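Local coordinates for cyclic nucleotide-binding protein (Ruegeria pomeroyi, PDB 3FX3) that probably acts as a DNA-binding transcription regulator of the Crp type, joining a cyclic nucleotide-binding domain to a helix-turn-helix domain, at residues A52-L65 with V77-A91. Residues are numbered along the deposited sequence; the frame is centred on the assembly and turned at random.
Sequences AQAIHVVIDGWVKL and VSVFTRGESFGEAVA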
loop_
_atom_site.group_PDB
_atom_site.type_symbol
_atom_site.label_atom_id
_atom_site.label_comp_id
_atom_site.label_asym_id
_atom_site.label_seq_id
_atom_site.Cartn_x
_atom_site.Cartn_y
_atom_site.Cartn_z
ATOM N N ALA B 52 8.593 18.693 -14.035
ATOM C CA ALA B 52 8.103 17.325 -14.171
ATOM C C ALA B 52 7.105 17.276 -15.329
ATOM O O ALA B 52 5.906 17.430 -15.133
ATOM C CB ALA B 52 7.446 16.857 -12.868
ATOM N N GLN B 53 7.572 17.021 -16.534
ATOM C CA GLN B 53 6.726 17.179 -17.703
ATOM C C GLN B 53 6.123 15.873 -18.183
ATOM O O GLN B 53 5.372 15.876 -19.134
ATOM C CB GLN B 53 7.543 17.770 -18.841
ATOM C CG GLN B 53 8.072 19.148 -18.569
ATOM C CD GLN B 53 9.071 19.559 -19.638
ATOM O OE1 GLN B 53 10.136 18.903 -19.834
ATOM N NE2 GLN B 53 8.722 20.610 -20.368
ATOM N N ALA B 54 6.471 14.766 -17.539
ATOM C CA ALA B 54 5.960 13.460 -17.914
ATOM C C ALA B 54 5.957 12.565 -16.705
ATOM O O ALA B 54 6.668 12.831 -15.702
ATOM C CB ALA B 54 6.829 12.822 -19.037
ATOM N N ILE B 55 5.154 11.511 -16.798
ATOM C CA ILE B 55 5.172 10.429 -15.845
ATOM C C ILE B 55 5.868 9.268 -16.544
ATOM O O ILE B 55 5.684 9.065 -17.737
ATOM C CB ILE B 55 3.751 10.017 -15.436
ATOM C CG1 ILE B 55 3.013 11.208 -14.784
ATOM C CG2 ILE B 55 3.789 8.865 -14.469
ATOM C CD1 ILE B 55 1.515 10.927 -14.504
ATOM N N HIS B 56 6.628 8.499 -15.790
ATOM C CA HIS B 56 7.571 7.533 -16.357
ATOM C C HIS B 56 7.231 6.110 -16.024
ATOM O O HIS B 56 6.900 5.797 -14.898
ATOM C CB HIS B 56 8.990 7.863 -15.879
ATOM C CG HIS B 56 9.282 9.326 -15.899
ATOM N ND1 HIS B 56 9.563 10.014 -17.058
ATOM C CD2 HIS B 56 9.279 10.249 -14.905
ATOM C CE1 HIS B 56 9.750 11.291 -16.775
ATOM N NE2 HIS B 56 9.587 11.462 -15.473
ATOM N N VAL B 57 7.355 5.252 -17.025
ATOM C CA VAL B 57 7.132 3.838 -16.888
ATOM C C VAL B 57 8.296 3.053 -17.519
ATOM O O VAL B 57 8.550 3.165 -18.742
ATOM C CB VAL B 57 5.828 3.421 -17.590
ATOM C CG1 VAL B 57 5.561 1.950 -17.317
ATOM C CG2 VAL B 57 4.623 4.291 -17.124
ATOM N N VAL B 58 9.008 2.278 -16.706
ATOM C CA VAL B 58 10.123 1.468 -17.203
ATOM C C VAL B 58 9.555 0.294 -18.000
ATOM O O VAL B 58 8.638 -0.377 -17.527
ATOM C CB VAL B 58 11.007 0.968 -16.062
ATOM C CG1 VAL B 58 12.247 0.189 -16.612
ATOM C CG2 VAL B 58 11.428 2.145 -15.183
ATOM N N ILE B 59 10.019 0.125 -19.239
ATOM C CA ILE B 59 9.640 -0.998 -20.082
ATOM C C ILE B 59 10.688 -2.100 -19.966
ATOM O O ILE B 59 10.352 -3.290 -19.979
ATOM C CB ILE B 59 9.523 -0.584 -21.540
ATOM C CG1 ILE B 59 8.486 0.537 -21.688
ATOM C CG2 ILE B 59 9.200 -1.796 -22.427
ATOM C CD1 ILE B 59 7.134 0.292 -21.003
ATOM N N ASP B 60 11.948 -1.708 -19.826
ATOM C CA ASP B 60 13.051 -2.665 -19.688
ATOM C C ASP B 60 14.216 -2.010 -18.972
ATOM O O ASP B 60 14.445 -0.809 -19.156
ATOM C CB ASP B 60 13.547 -3.112 -21.074
ATOM C CG ASP B 60 14.459 -4.345 -21.003
ATOM O OD1 ASP B 60 13.993 -5.418 -20.556
ATOM O OD2 ASP B 60 15.643 -4.229 -21.341
ATOM N N GLY B 61 14.969 -2.773 -18.187
ATOM C CA GLY B 61 16.166 -2.247 -17.515
ATOM C C GLY B 61 15.877 -1.715 -16.127
ATOM O O GLY B 61 14.812 -1.937 -15.586
ATOM N N TRP B 62 16.848 -1.025 -15.544
ATOM C CA TRP B 62 16.771 -0.526 -14.164
ATOM C C TRP B 62 17.106 0.962 -14.132
ATOM O O TRP B 62 18.111 1.392 -14.699
ATOM C CB TRP B 62 17.756 -1.279 -13.283
ATOM C CG TRP B 62 17.327 -2.669 -12.971
ATOM C CD1 TRP B 62 17.535 -3.784 -13.722
ATOM C CD2 TRP B 62 16.587 -3.090 -11.816
ATOM N NE1 TRP B 62 16.971 -4.886 -13.100
ATOM C CE2 TRP B 62 16.377 -4.473 -11.933
ATOM C CE3 TRP B 62 16.080 -2.422 -10.699
ATOM C CZ2 TRP B 62 15.681 -5.205 -10.975
ATOM C CZ3 TRP B 62 15.394 -3.156 -9.738
ATOM C CH2 TRP B 62 15.221 -4.536 -9.877
ATOM N N VAL B 63 16.272 1.738 -13.456
ATOM C CA VAL B 63 16.467 3.180 -13.296
ATOM C C VAL B 63 16.640 3.464 -11.821
ATOM O O VAL B 63 15.908 2.916 -10.995
ATOM C CB VAL B 63 15.241 3.936 -13.838
ATOM C CG1 VAL B 63 15.313 5.435 -13.551
ATOM C CG2 VAL B 63 15.134 3.674 -15.333
ATOM N N LYS B 64 17.611 4.292 -11.461
ATOM C CA LYS B 64 17.748 4.691 -10.057
ATOM C C LYS B 64 17.325 6.141 -9.873
ATOM O O LYS B 64 17.549 6.971 -10.753
ATOM C CB LYS B 64 19.168 4.478 -9.550
ATOM C CG LYS B 64 20.198 5.542 -9.949
ATOM C CD LYS B 64 21.587 5.314 -9.301
ATOM C CE LYS B 64 22.678 6.027 -10.109
ATOM N NZ LYS B 64 24.068 5.854 -9.590
ATOM N N LEU B 65 16.719 6.442 -8.735
ATOM C CA LEU B 65 16.419 7.804 -8.349
ATOM C C LEU B 65 17.337 8.133 -7.173
ATOM O O LEU B 65 17.472 7.321 -6.269
ATOM C CB LEU B 65 14.961 7.935 -7.906
ATOM C CG LEU B 65 13.883 8.155 -8.985
ATOM C CD1 LEU B 65 14.159 7.405 -10.238
ATOM C CD2 LEU B 65 12.457 7.840 -8.459
ATOM N N VAL B 77 17.579 6.844 -3.570
ATOM C CA VAL B 77 16.266 6.862 -2.932
ATOM C C VAL B 77 15.417 5.654 -3.368
ATOM O O VAL B 77 14.595 5.155 -2.596
ATOM C CB VAL B 77 15.505 8.149 -3.344
ATOM C CG1 VAL B 77 13.997 8.078 -2.953
ATOM C CG2 VAL B 77 16.165 9.332 -2.764
ATOM N N SER B 78 15.555 5.226 -4.619
ATOM C CA SER B 78 14.785 4.087 -5.136
ATOM C C SER B 78 15.391 3.572 -6.405
ATOM O O SER B 78 16.100 4.306 -7.096
ATOM C CB SER B 78 13.364 4.469 -5.484
ATOM O OG SER B 78 13.007 5.681 -4.930
ATOM N N VAL B 79 15.067 2.326 -6.720
ATOM C CA VAL B 79 15.302 1.755 -8.027
ATOM C C VAL B 79 14.030 1.167 -8.587
ATOM O O VAL B 79 13.251 0.551 -7.855
ATOM C CB VAL B 79 16.417 0.701 -8.039
ATOM C CG1 VAL B 79 17.716 1.375 -7.825
ATOM C CG2 VAL B 79 16.191 -0.379 -6.975
ATOM N N PHE B 80 13.808 1.361 -9.879
ATOM C CA PHE B 80 12.614 0.838 -10.571
ATOM C C PHE B 80 13.016 0.041 -11.775
ATOM O O PHE B 80 14.055 0.319 -12.385
ATOM C CB PHE B 80 11.695 1.992 -11.011
ATOM C CG PHE B 80 11.055 2.713 -9.863
ATOM C CD1 PHE B 80 9.982 2.160 -9.201
ATOM C CD2 PHE B 80 11.563 3.927 -9.406
ATOM C CE1 PHE B 80 9.399 2.820 -8.106
ATOM C CE2 PHE B 80 10.990 4.581 -8.333
ATOM C CZ PHE B 80 9.914 4.045 -7.683
ATOM N N THR B 81 12.165 -0.915 -12.150
ATOM C CA THR B 81 12.450 -1.795 -13.260
ATOM C C THR B 81 11.182 -2.057 -14.092
ATOM O O THR B 81 10.168 -1.396 -13.911
ATOM C CB THR B 81 13.126 -3.121 -12.781
ATOM O OG1 THR B 81 13.668 -3.816 -13.916
ATOM C CG2 THR B 81 12.157 -4.025 -12.053
ATOM N N ARG B 82 11.263 -2.980 -15.031
ATOM C CA ARG B 82 10.186 -3.170 -16.027
ATOM C C ARG B 82 8.825 -3.356 -15.409
ATOM O O ARG B 82 8.683 -4.044 -14.410
ATOM C CB ARG B 82 10.472 -4.314 -16.997
ATOM C CG ARG B 82 10.199 -5.641 -16.506
ATOM C CD ARG B 82 10.911 -6.736 -17.365
ATOM N NE ARG B 82 10.184 -7.151 -18.562
ATOM C CZ ARG B 82 9.093 -7.916 -18.558
ATOM N NH1 ARG B 82 8.563 -8.329 -17.408
ATOM N NH2 ARG B 82 8.519 -8.274 -19.709
ATOM N N GLY B 83 7.853 -2.663 -15.990
ATOM C CA GLY B 83 6.471 -2.682 -15.542
ATOM C C GLY B 83 6.188 -1.766 -14.374
ATOM O O GLY B 83 5.140 -1.866 -13.771
ATOM N N GLU B 84 7.106 -0.872 -14.028
ATOM C CA GLU B 84 6.883 0.003 -12.874
ATOM C C GLU B 84 6.868 1.454 -13.282
ATOM O O GLU B 84 7.703 1.888 -14.107
ATOM C CB GLU B 84 7.949 -0.226 -11.795
ATOM C CG GLU B 84 7.990 -1.676 -11.304
ATOM C CD GLU B 84 9.041 -1.907 -10.215
ATOM O OE1 GLU B 84 10.170 -1.351 -10.263
ATOM O OE2 GLU B 84 8.717 -2.665 -9.283
ATOM N N SER B 85 5.927 2.207 -12.709
ATOM C CA SER B 85 5.806 3.636 -13.005
ATOM C C SER B 85 6.355 4.451 -11.862
ATOM O O SER B 85 6.441 3.973 -10.742
ATOM C CB SER B 85 4.346 4.059 -13.249
ATOM O OG SER B 85 3.522 3.766 -12.136
ATOM N N PHE B 86 6.736 5.683 -12.147
ATOM C CA PHE B 86 7.120 6.599 -11.087
ATOM C C PHE B 86 6.966 8.044 -11.574
ATOM O O PHE B 86 6.835 8.285 -12.778
ATOM C CB PHE B 86 8.559 6.296 -10.606
ATOM C CG PHE B 86 9.628 6.486 -11.670
ATOM C CD1 PHE B 86 9.971 5.466 -12.501
ATOM C CD2 PHE B 86 10.268 7.702 -11.823
ATOM C CE1 PHE B 86 10.929 5.628 -13.481
ATOM C CE2 PHE B 86 11.260 7.866 -12.786
ATOM C CZ PHE B 86 11.576 6.817 -13.629
ATOM N N GLY B 87 7.003 9.002 -10.641
ATOM C CA GLY B 87 6.833 10.405 -10.947
ATOM C C GLY B 87 5.407 10.919 -11.048
ATOM O O GLY B 87 5.193 12.066 -11.478
ATOM N N GLU B 88 4.430 10.081 -10.672
ATOM C CA GLU B 88 3.014 10.445 -10.779
ATOM C C GLU B 88 2.714 11.682 -9.946
ATOM O O GLU B 88 2.179 12.664 -10.476
ATOM C CB GLU B 88 2.062 9.308 -10.342
ATOM C CG GLU B 88 2.221 7.974 -11.052
ATOM C CD GLU B 88 3.242 7.037 -10.410
ATOM O OE1 GLU B 88 4.057 7.481 -9.575
ATOM O OE2 GLU B 88 3.229 5.835 -10.753
ATOM N N ALA B 89 3.070 11.650 -8.664
ATOM C CA ALA B 89 2.715 12.740 -7.755
ATOM C C ALA B 89 3.300 14.069 -8.224
ATOM O O ALA B 89 2.604 15.109 -8.263
ATOM C CB ALA B 89 3.163 12.432 -6.293
ATOM N N VAL B 90 4.595 14.068 -8.562
ATOM C CA VAL B 90 5.232 15.326 -8.871
ATOM C C VAL B 90 4.736 15.886 -10.198
ATOM O O VAL B 90 4.630 17.110 -10.368
ATOM C CB VAL B 90 6.789 15.241 -8.770
ATOM C CG1 VAL B 90 7.382 14.228 -9.745
ATOM C CG2 VAL B 90 7.348 16.596 -9.029
ATOM N N ALA B 91 4.382 15.000 -11.128
ATOM C CA ALA B 91 3.861 15.429 -12.388
ATOM C C ALA B 91 2.463 16.072 -12.196
ATOM O O ALA B 91 2.166 17.101 -12.786
ATOM C CB ALA B 91 3.803 14.259 -13.388
HETATM O O HOH W 1 3.570 18.524 -14.603
HETATM O O HOH W 2 7.368 12.820 -13.035
HETATM O O HOH W 3 11.353 -5.533 -20.994
#
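Leu65 O is gripped by two backbone donors, Val77 N at 2.7 Å and the longer Ser78 N, both reaching it from the same face of its carbonyl plane; two residues opposite one define a classic beta bulge. It lies on the antiparallel hairpin of strands 62-68 and 74-81 in the cyclic nucleotide-binding domain, a cupin-clan beta-roll. Each segment turns a corner between this sheet and a second one, in which strands 54-58 and 84-86 pair antiparallel: Phe86 N gives His56 O a 2.8 Å bond, and His56 N answers to Phe86 O.

The Phe86 ring bridges both pairs of strands. His56 CB sits over one face, 3.8 Å from the ring centroid, and Val58 CG2 meets the edge in plane, while Val63 CG1 and Leu65 CD1 approach obliquely. With CG between the backbone N and carbonyl carbon (chi1 63°), the ring is swung toward strand 54-58. The His56 imidazole is held by Tyr97 and His111.

At the corner, Thr81 CB stands 3.5 Å from the centroid of the Trp62 six-membered ring, only 6° off its normal. Trp62 NE1 bonds to Thr176 O of the Crp-like helix-turn-helix domain, so an alanine here would probably leave Thr81 without its aromatic cover and that carbonyl without its donor. Arg82 and Glu84 add salt bridges to Asp167 and Arg187 of the same domain. Thr81 OG1, anti to its own N, donates to Gly61 O over 2.8 Å, from 41° above the carbonyl plane.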